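Muscarinic toxin-like protein 3 homolog (Ophiophagus hannah, PDB 3HH7) probably blocks nicotinic acetylcholine receptors at the postsynaptic membrane, acting as a homodimeric three-finger neurotoxin of king cobra venom. Local coordinates at residues Thr1-His6 with Arg39-Thr44; Lys26-Asp31 with Asn51-Tyr56. All blocks are in the same frame, centred on the assembly; numbering follows the deposited sequence.

How the contacts relate
Contact 1 is the more buried of the two, its centre about 6 Å from the centre of the chain; the centre of contact 2 is about 9 Å from it, and that contact reaches the subunit interface. Contact 1 joins outer strand 34-42 of the three-stranded sheet to strand 2-4 of a separate two-stranded sheet, whereas contact 2 lies within the former, pairing central strand 23-31 with strand 52-58. Residues 1-6 and 39-44 meet through a stacked arginine that also hydrogen-bonds a backbone carbonyl, neighbouring disulfide sulfurs and a water; six backbone hydrogen bonds join 26-31 and 51-56. The contacts touch where Arg39 NH2 packs on Lys26 CE, 3.6 Å away.

Contact 1: Thr1-His6 with Arg39-Thr44; sequences TKCYNH and RGCTFT
Arg39 lays its guanidinium flat on the imidazole of His6, the two planes 7° apart and their centres separated by 3.9 Å. NE2 of the ring stands over the middle of the guanidinium, with NE2 to CZ at 3.4 Å, while CD of Arg39 packs against the same ring as a CH-pi contact. The arginine chain is extended from CG to NE (chi2 and chi3 both 180°), which carries the planar group past the His6 backbone to its ring.

Hydrogen bonding fixes the rotation of that group. Arg39 NH1 donates to His6 O at 2.9 Å, with the oxygen near the guanidinium plane although the donor sits well above the carbonyl plane. NH1 also bonds Ser8 O, and NE bonds Gln65 O, tying the first finger and the C-terminus to this side chain.

The place is the disulfide-rich head of the three-finger fold, where the start of the first finger crosses the end of the second. Cys3, bonded to Cys24, and Cys41, bonded to Cys17, bring their sulfurs together at 3.8 Å, SG to SG, so two of the four disulfides pack directly.

Strands 2-4 and 39-42 run at 148° to each other, and no backbone hydrogen bond joins them: Tyr4 O and Gly40 N come close but are badly angled. The backbones meet instead through CA-H...O contacts, Gly40 CA to Tyr4 O and Asn5 CA to Arg39 O, each 3.2 Å. A water bridges the two segments, donating to Asn5 O at 2.9 Å and accepting from Arg39 N at 3.0 Å.

Contact 2: Lys26-Asp31 with Asn51-Tyr56; sequences KSSWID and NGKYVY
Ser28 and Tyr54 form a hydrogen-bonded antiparallel pair at a classic beta bulge between the second and third fingers. Ser28 N donates to Tyr54 O at 2.9 Å, and Ser28 O accepts twice, from Lys53 N at 2.7 Å and Tyr54 N at 3.2 Å. Beyond this bulge the register slips by one, and Ile30 N bonds Asn51 O. On the other side, Lys26 and Tyr56 form the next hydrogen-bonded pair, bonded in both directions.

On the face carrying Lys26, Ser28, Tyr54 and Tyr56, Ser28 CB makes a CH-pi contact over the Tyr54 ring, 3.6 Å from its centroid and 19° off the normal. Tyr54 CG, between backbone N and carbonyl carbon (chi1 67°), folds the ring over the neighbouring strand. Lys26 passes obliquely by the phenol, its CE 3.2 Å from Tyr54 OH; its ammonium salt-bridges the C-terminal carboxylate of Gln65 (OXT). The Lys53 side chain crosses that of Ile30 at about a right angle, CE meeting Ile30 CD1.

Farther out, residues 54-56 pair with a strand of the second subunit, continuing the sheet. One water accepts from Lys53 NZ at 2.8 Å, donates to Trp29 O and shares a hydrogen bond with Ser28 OG at 2.7 Å.

Contact 1: Thr1-His6 with Arg39-Thr44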
ATOM      1  N   THR A   1      -7.457  16.485   3.401  1.00 15.54           N
ATOM      2  CA  THR A   1      -6.348  15.484   3.508  1.00 14.19           C
ATOM      3  C   THR A   1      -4.991  16.170   3.625  1.00 13.69           C
ATOM      4  O   THR A   1      -4.642  17.007   2.802  1.00 14.04           O
ATOM      5  CB  THR A   1      -6.339  14.544   2.284  1.00 14.77           C
ATOM      6  OG1 THR A   1      -7.660  14.044   2.061  1.00 15.07           O
ATOM      7  CG2 THR A   1      -5.404  13.380   2.510  1.00 14.39           C
ATOM      8  N   LYS A   2      -4.241  15.805   4.660  1.00 11.64           N
ATOM      9  CA  LYS A   2      -2.865  16.256   4.871  1.00 12.36           C
ATOM     10  C   LYS A   2      -1.958  15.029   4.919  1.00 10.87           C
ATOM     11  O   LYS A   2      -2.180  14.097   5.709  1.00  9.87           O
ATOM     12  CB  LYS A   2      -2.752  17.062   6.179  1.00 12.77           C
ATOM     13  CG  LYS A   2      -1.330  17.358   6.652  1.00 14.89           C
ATOM     14  CD  LYS A   2      -1.323  18.391   7.783  1.00 16.03           C
ATOM     15  CE  LYS A   2      -2.144  17.934   8.970  1.00 21.18           C
ATOM     16  NZ  LYS A   2      -2.027  18.885  10.124  1.00 22.33           N
ATOM     17  N   CYS A   3      -0.946  15.023   4.053  1.00 10.04           N
ATOM     18  CA  CYS A   3      -0.052  13.883   3.923  1.00  9.63           C
ATOM     19  C   CYS A   3       1.374  14.316   4.169  1.00  9.47           C
ATOM     20  O   CYS A   3       1.754  15.435   3.823  1.00  9.93           O
ATOM     21  CB  CYS A   3      -0.118  13.349   2.494  1.00  9.77           C
ATOM     22  SG  CYS A   3      -1.731  12.813   1.959  1.00  9.56           S
ATOM     23  N   TYR A   4       2.188  13.408   4.702  1.00  9.23           N
ATOM     24  CA  TYR A   4       3.629  13.615   4.650  1.00  9.68           C
ATOM     25  C   TYR A   4       4.083  13.651   3.196  1.00  9.88           C
ATOM     26  O   TYR A   4       3.520  12.949   2.348  1.00 10.18           O
ATOM     27  CB  TYR A   4       4.371  12.504   5.377  1.00  9.95           C
ATOM     28  CG  TYR A   4       4.202  12.552   6.871  1.00 11.26           C
ATOM     29  CD1 TYR A   4       4.865  13.513   7.629  1.00 12.36           C
ATOM     30  CD2 TYR A   4       3.382  11.640   7.524  1.00 10.80           C
ATOM     31  CE1 TYR A   4       4.717  13.556   9.014  1.00 12.09           C
ATOM     32  CE2 TYR A   4       3.220  11.687   8.896  1.00 11.76           C
ATOM     33  CZ  TYR A   4       3.890  12.647   9.632  1.00 10.81           C
ATOM     34  OH  TYR A   4       3.728  12.669  11.001  1.00 13.55           O
ATOM     35  N   ASN A   5       5.093  14.468   2.903  1.00 10.10           N
ATOM     36  CA  ASN A   5       5.645  14.487   1.548  1.00 10.49           C
ATOM     37  C   ASN A   5       7.160  14.502   1.474  1.00 10.52           C
ATOM     38  O   ASN A   5       7.730  14.688   0.392  1.00 11.23           O
ATOM     39  CB  ASN A   5       5.025  15.618   0.707  1.00 10.60           C
ATOM     40  CG  ASN A   5       5.438  16.996   1.176  1.00 11.92           C
ATOM     41  OD1 ASN A   5       5.846  17.173   2.321  1.00 12.36           O
ATOM     42  ND2 ASN A   5       5.319  17.988   0.295  1.00 14.95           N
ATOM     43  N   HIS A   6       7.807  14.279   2.615  1.00 10.93           N
ATOM     44  CA  HIS A   6       9.267  14.246   2.654  1.00 11.09           C
ATOM     45  C   HIS A   6       9.825  12.959   2.054  1.00 11.05           C
ATOM     46  O   HIS A   6       9.222  11.884   2.158  1.00 11.38           O
ATOM     47  CB  HIS A   6       9.797  14.467   4.077  1.00 11.55           C
ATOM     48  CG  HIS A   6       9.356  13.438   5.062  1.00 11.75           C
ATOM     49  ND1 HIS A   6       8.036  13.292   5.439  1.00 11.51           N
ATOM     50  CD2 HIS A   6      10.058  12.529   5.782  1.00 11.29           C
ATOM     51  CE1 HIS A   6       7.944  12.315   6.323  1.00 11.08           C
ATOM     52  NE2 HIS A   6       9.154  11.841   6.555  1.00 10.97           N
ATOM     53  N   ARG A  39       6.970  10.076  -0.543  1.00  8.93           N
ATOM     54  CA  ARG A  39       5.701  10.253   0.150  1.00  8.77           C
ATOM     55  C   ARG A  39       4.946  11.427  -0.445  1.00  8.84           C
ATOM     56  O   ARG A  39       5.544  12.408  -0.889  1.00  9.14           O
ATOM     57  CB  ARG A  39       5.949  10.581   1.617  1.00  8.82           C
ATOM     58  CG  ARG A  39       6.687   9.515   2.395  1.00  8.52           C
ATOM     59  CD  ARG A  39       6.850  10.003   3.814  1.00 10.61           C
ATOM     60  NE  ARG A  39       7.550   9.070   4.698  1.00 10.94           N
ATOM     61  CZ  ARG A  39       8.874   8.952   4.797  1.00 13.61           C
ATOM     62  NH1 ARG A  39       9.694   9.671   4.020  1.00 12.73           N
ATOM     63  NH2 ARG A  39       9.384   8.085   5.658  1.00 14.10           N
ATOM     64  N   GLY A  40       3.623  11.365  -0.416  1.00  8.83           N
ATOM     65  CA  GLY A  40       2.846  12.523  -0.795  1.00  8.94           C
ATOM     66  C   GLY A  40       1.355  12.309  -0.989  1.00  9.40           C
ATOM     67  O   GLY A  40       0.806  11.265  -0.651  1.00  9.48           O
ATOM     68  N   CYS A  41       0.704  13.350  -1.494  1.00 10.82           N
ATOM     69  CA  CYS A  41      -0.681  13.290  -1.950  1.00 11.49           C
ATOM     70  C   CYS A  41      -0.773  12.620  -3.302  1.00 11.73           C
ATOM     71  O   CYS A  41       0.116  12.771  -4.152  1.00 12.02           O
ATOM     72  CB  CYS A  41      -1.241  14.707  -2.098  1.00 11.74           C
ATOM     73  SG  CYS A  41      -1.427  15.596  -0.581  1.00 13.60           S
ATOM     74  N   THR A  42      -1.869  11.900  -3.511  1.00 12.55           N
ATOM     75  CA  THR A  42      -2.141  11.296  -4.815  1.00 12.82           C
ATOM     76  C   THR A  42      -3.624  10.999  -4.977  1.00 13.17           C
ATOM     77  O   THR A  42      -4.343  10.871  -3.983  1.00 13.80           O
ATOM     78  CB  THR A  42      -1.321   9.999  -5.021  1.00 13.18           C
ATOM     79  OG1 THR A  42      -1.464   9.531  -6.375  1.00 12.69           O
ATOM     80  CG2 THR A  42      -1.760   8.902  -4.024  1.00 13.15           C
ATOM     81  N   PHE A  43      -4.074  10.900  -6.226  1.00 13.71           N
ATOM     82  CA  PHE A  43      -5.435  10.448  -6.514  1.00 14.60           C
ATOM     83  C   PHE A  43      -5.480   9.000  -7.031  1.00 13.54           C
ATOM     84  O   PHE A  43      -6.562   8.421  -7.249  1.00 14.16           O
ATOM     85  CB  PHE A  43      -6.158  11.418  -7.479  1.00 15.68           C
ATOM     86  CG  PHE A  43      -5.471  11.610  -8.810  1.00 17.50           C
ATOM     87  CD1 PHE A  43      -5.563  10.642  -9.808  1.00 20.06           C
ATOM     88  CD2 PHE A  43      -4.779  12.791  -9.085  1.00 21.24           C
ATOM     89  CE1 PHE A  43      -4.945  10.829 -11.046  1.00 21.78           C
ATOM     90  CE2 PHE A  43      -4.158  12.992 -10.327  1.00 22.03           C
ATOM     91  CZ  PHE A  43      -4.241  12.008 -11.302  1.00 21.28           C
ATOM     92  N   THR A  44      -4.298   8.421  -7.220  1.00 12.84           N
ATOM     93  CA  THR A  44      -4.157   7.025  -7.639  1.00 12.00           C
ATOM     94  C   THR A  44      -3.033   6.343  -6.845  1.00 11.33           C
ATOM     95  O   THR A  44      -1.963   6.930  -6.625  1.00 11.36           O
ATOM     96  CB  THR A  44      -3.927   6.904  -9.174  1.00 12.98           C
ATOM     97  OG1 THR A  44      -3.777   5.528  -9.545  1.00 12.66           O
ATOM     98  CG2 THR A  44      -2.703   7.667  -9.609  1.00 12.75           C
TER
HETATM   99  O   HOH W   1       8.746  12.383  -1.077  1.00 11.13           O

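Contact 2: Lys26-Asp31 with Asn51-Tyr56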
ATOM      1  N   LYS A  26       2.962   6.216   0.470  1.00  7.41           N
ATOM      2  CA  LYS A  26       4.361   6.014   0.799  1.00  7.53           C
ATOM      3  C   LYS A  26       4.861   4.879  -0.091  1.00  7.89           C
ATOM      4  O   LYS A  26       4.272   3.808  -0.128  1.00  7.20           O
ATOM      5  CB  LYS A  26       4.535   5.657   2.280  1.00  7.69           C
ATOM      6  CG  LYS A  26       5.964   5.528   2.727  1.00  8.61           C
ATOM      7  CD  LYS A  26       6.006   5.159   4.186  1.00  9.81           C
ATOM      8  CE  LYS A  26       7.402   5.284   4.733  1.00  9.28           C
ATOM      9  NZ  LYS A  26       7.437   4.721   6.130  1.00 12.33           N
ATOM     10  N   SER A  27       5.937   5.141  -0.818  1.00  7.43           N
ATOM     11  CA  SER A  27       6.501   4.184  -1.760  1.00  8.66           C
ATOM     12  C   SER A  27       7.976   3.992  -1.444  1.00  7.90           C
ATOM     13  O   SER A  27       8.726   4.965  -1.426  1.00  9.31           O
ATOM     14  CB  SER A  27       6.328   4.731  -3.178  1.00  8.67           C
ATOM     15  OG  SER A  27       6.917   3.878  -4.136  1.00 13.29           O
ATOM     16  N   SER A  28       8.385   2.753  -1.180  1.00  7.63           N
ATOM     17  CA  SER A  28       9.768   2.419  -0.847  1.00  8.41           C
ATOM     18  C   SER A  28      10.325   1.547  -1.956  1.00  9.33           C
ATOM     19  O   SER A  28       9.712   0.529  -2.315  1.00  8.72           O
ATOM     20  CB  SER A  28       9.818   1.659   0.480  1.00  8.75           C
ATOM     21  OG  SER A  28      11.096   1.106   0.694  1.00 10.43           O
ATOM     22  N   TRP A  29      11.460   1.939  -2.524  1.00 10.03           N
ATOM     23  CA  TRP A  29      12.070   1.137  -3.581  1.00 11.81           C
ATOM     24  C   TRP A  29      13.601   1.148  -3.494  1.00 11.77           C
ATOM     25  O   TRP A  29      14.192   1.843  -2.658  1.00 11.80           O
ATOM     26  CB  TRP A  29      11.592   1.595  -4.966  1.00 13.80           C
ATOM     27  CG  TRP A  29      12.198   2.891  -5.421  1.00 15.72           C
ATOM     28  CD1 TRP A  29      13.244   3.046  -6.290  1.00 18.19           C
ATOM     29  CD2 TRP A  29      11.779   4.214  -5.062  1.00 17.82           C
ATOM     30  NE1 TRP A  29      13.517   4.380  -6.472  1.00 19.26           N
ATOM     31  CE2 TRP A  29      12.636   5.120  -5.736  1.00 18.33           C
ATOM     32  CE3 TRP A  29      10.778   4.725  -4.228  1.00 18.42           C
ATOM     33  CZ2 TRP A  29      12.521   6.510  -5.599  1.00 18.51           C
ATOM     34  CZ3 TRP A  29      10.663   6.113  -4.093  1.00 18.18           C
ATOM     35  CH2 TRP A  29      11.531   6.984  -4.778  1.00 18.62           C
ATOM     36  N   ILE A  30      14.238   0.334  -4.320  1.00 12.46           N
ATOM     37  CA  ILE A  30      15.701   0.291  -4.365  1.00 13.61           C
ATOM     38  C   ILE A  30      16.145   0.808  -5.720  1.00 14.55           C
ATOM     39  O   ILE A  30      15.684   0.313  -6.750  1.00 14.75           O
ATOM     40  CB  ILE A  30      16.234  -1.157  -4.150  1.00 13.72           C
ATOM     41  CG1 ILE A  30      15.822  -1.697  -2.780  1.00 16.47           C
ATOM     42  CG2 ILE A  30      17.760  -1.215  -4.327  1.00 15.42           C
ATOM     43  CD1 ILE A  30      15.604  -3.215  -2.764  1.00 20.85           C
ATOM     44  N   ASP A  31      17.014   1.823  -5.702  1.00 14.76           N
ATOM     45  CA  ASP A  31      17.663   2.345  -6.903  1.00 15.79           C
ATOM     46  C   ASP A  31      19.103   1.841  -6.917  1.00 15.42           C
ATOM     47  O   ASP A  31      19.961   2.381  -6.205  1.00 15.55           O
ATOM     48  CB  ASP A  31      17.631   3.875  -6.887  1.00 16.25           C
ATOM     49  CG  ASP A  31      18.299   4.495  -8.119  1.00 18.60           C
ATOM     50  OD1 ASP A  31      18.704   3.757  -9.048  1.00 23.01           O
ATOM     51  OD2 ASP A  31      18.409   5.733  -8.150  1.00 22.89           O
ATOM     52  N   ASN A  51      11.424  -3.018  -8.855  1.00 15.83           N
ATOM     53  CA  ASN A  51      12.433  -2.601  -7.883  1.00 16.15           C
ATOM     54  C   ASN A  51      11.835  -2.055  -6.578  1.00 15.32           C
ATOM     55  O   ASN A  51      12.559  -1.688  -5.657  1.00 15.28           O
ATOM     56  CB  ASN A  51      13.434  -1.646  -8.532  1.00 17.56           C
ATOM     57  CG  ASN A  51      14.064  -2.242  -9.797  1.00 20.68           C
ATOM     58  OD1 ASN A  51      14.374  -3.446  -9.859  1.00 26.15           O
ATOM     59  ND2 ASN A  51      14.231  -1.408 -10.819  1.00 25.11           N
ATOM     60  N   GLY A  52      10.509  -2.055  -6.498  1.00 14.12           N
ATOM     61  CA  GLY A  52       9.831  -1.593  -5.286  1.00 12.80           C
ATOM     62  C   GLY A  52       9.883  -2.602  -4.157  1.00 12.54           C
ATOM     63  O   GLY A  52       9.906  -3.816  -4.405  1.00 12.94           O
ATOM     64  N   LYS A  53       9.939  -2.095  -2.926  1.00 11.40           N
ATOM     65  CA  LYS A  53       9.806  -2.904  -1.705  1.00 11.18           C
ATOM     66  C   LYS A  53       8.335  -2.932  -1.281  1.00 10.02           C
ATOM     67  O   LYS A  53       7.757  -4.000  -1.039  1.00 10.20           O
ATOM     68  CB  LYS A  53      10.684  -2.356  -0.576  1.00 11.87           C
ATOM     69  CG  LYS A  53      12.192  -2.586  -0.781  1.00 15.37           C
ATOM     70  CD  LYS A  53      12.881  -2.820   0.571  1.00 20.37           C
ATOM     71  CE  LYS A  53      14.371  -2.428   0.610  1.00 25.89           C
ATOM     72  NZ  LYS A  53      14.644  -1.009   1.098  1.00 26.53           N
ATOM     73  N   TYR A  54       7.724  -1.753  -1.196  1.00  8.57           N
ATOM     74  CA  TYR A  54       6.302  -1.670  -0.896  1.00  7.85           C
ATOM     75  C   TYR A  54       5.718  -0.364  -1.374  1.00  7.65           C
ATOM     76  O   TYR A  54       6.444   0.603  -1.634  1.00  6.62           O
ATOM     77  CB  TYR A  54       6.027  -1.873   0.624  1.00  7.39           C
ATOM     78  CG  TYR A  54       6.554  -0.771   1.513  1.00  7.96           C
ATOM     79  CD1 TYR A  54       5.882   0.442   1.627  1.00  8.90           C
ATOM     80  CD2 TYR A  54       7.715  -0.956   2.252  1.00  7.91           C
ATOM     81  CE1 TYR A  54       6.365   1.477   2.440  1.00  7.93           C
ATOM     82  CE2 TYR A  54       8.202   0.053   3.084  1.00  9.49           C
ATOM     83  CZ  TYR A  54       7.520   1.262   3.171  1.00  8.57           C
ATOM     84  OH  TYR A  54       8.018   2.274   3.966  1.00 10.01           O
ATOM     85  N   VAL A  55       4.393  -0.377  -1.520  1.00  7.12           N
ATOM     86  CA  VAL A  55       3.599   0.819  -1.710  1.00  7.38           C
ATOM     87  C   VAL A  55       2.478   0.759  -0.666  1.00  6.88           C
ATOM     88  O   VAL A  55       1.858  -0.295  -0.461  1.00  7.13           O
ATOM     89  CB  VAL A  55       2.959   0.886  -3.123  1.00  7.49           C
ATOM     90  CG1 VAL A  55       1.944   2.028  -3.201  1.00  9.16           C
ATOM     91  CG2 VAL A  55       4.022   1.135  -4.180  1.00  8.78           C
ATOM     92  N   TYR A  56       2.235   1.886  -0.008  1.00  7.23           N
ATOM     93  CA  TYR A  56       1.172   1.989   0.972  1.00  6.84           C
ATOM     94  C   TYR A  56       0.344   3.214   0.673  1.00  7.11           C
ATOM     95  O   TYR A  56       0.901   4.315   0.524  1.00  7.31           O
ATOM     96  CB  TYR A  56       1.772   2.090   2.383  1.00  6.98           C
ATOM     97  CG  TYR A  56       0.750   2.201   3.496  1.00  8.60           C
ATOM     98  CD1 TYR A  56      -0.249   1.239   3.661  1.00  8.83           C
ATOM     99  CD2 TYR A  56       0.806   3.255   4.388  1.00  9.11           C
ATOM    100  CE1 TYR A  56      -1.190   1.338   4.700  1.00 11.25           C
ATOM    101  CE2 TYR A  56      -0.112   3.368   5.420  1.00 10.98           C
ATOM    102  CZ  TYR A  56      -1.094   2.406   5.579  1.00 11.24           C
ATOM    103  OH  TYR A  56      -1.993   2.551   6.624  1.00 12.50           O
TER
HETATM  104  O   HOH W   2      13.732   1.542   0.278  1.00 14.55           O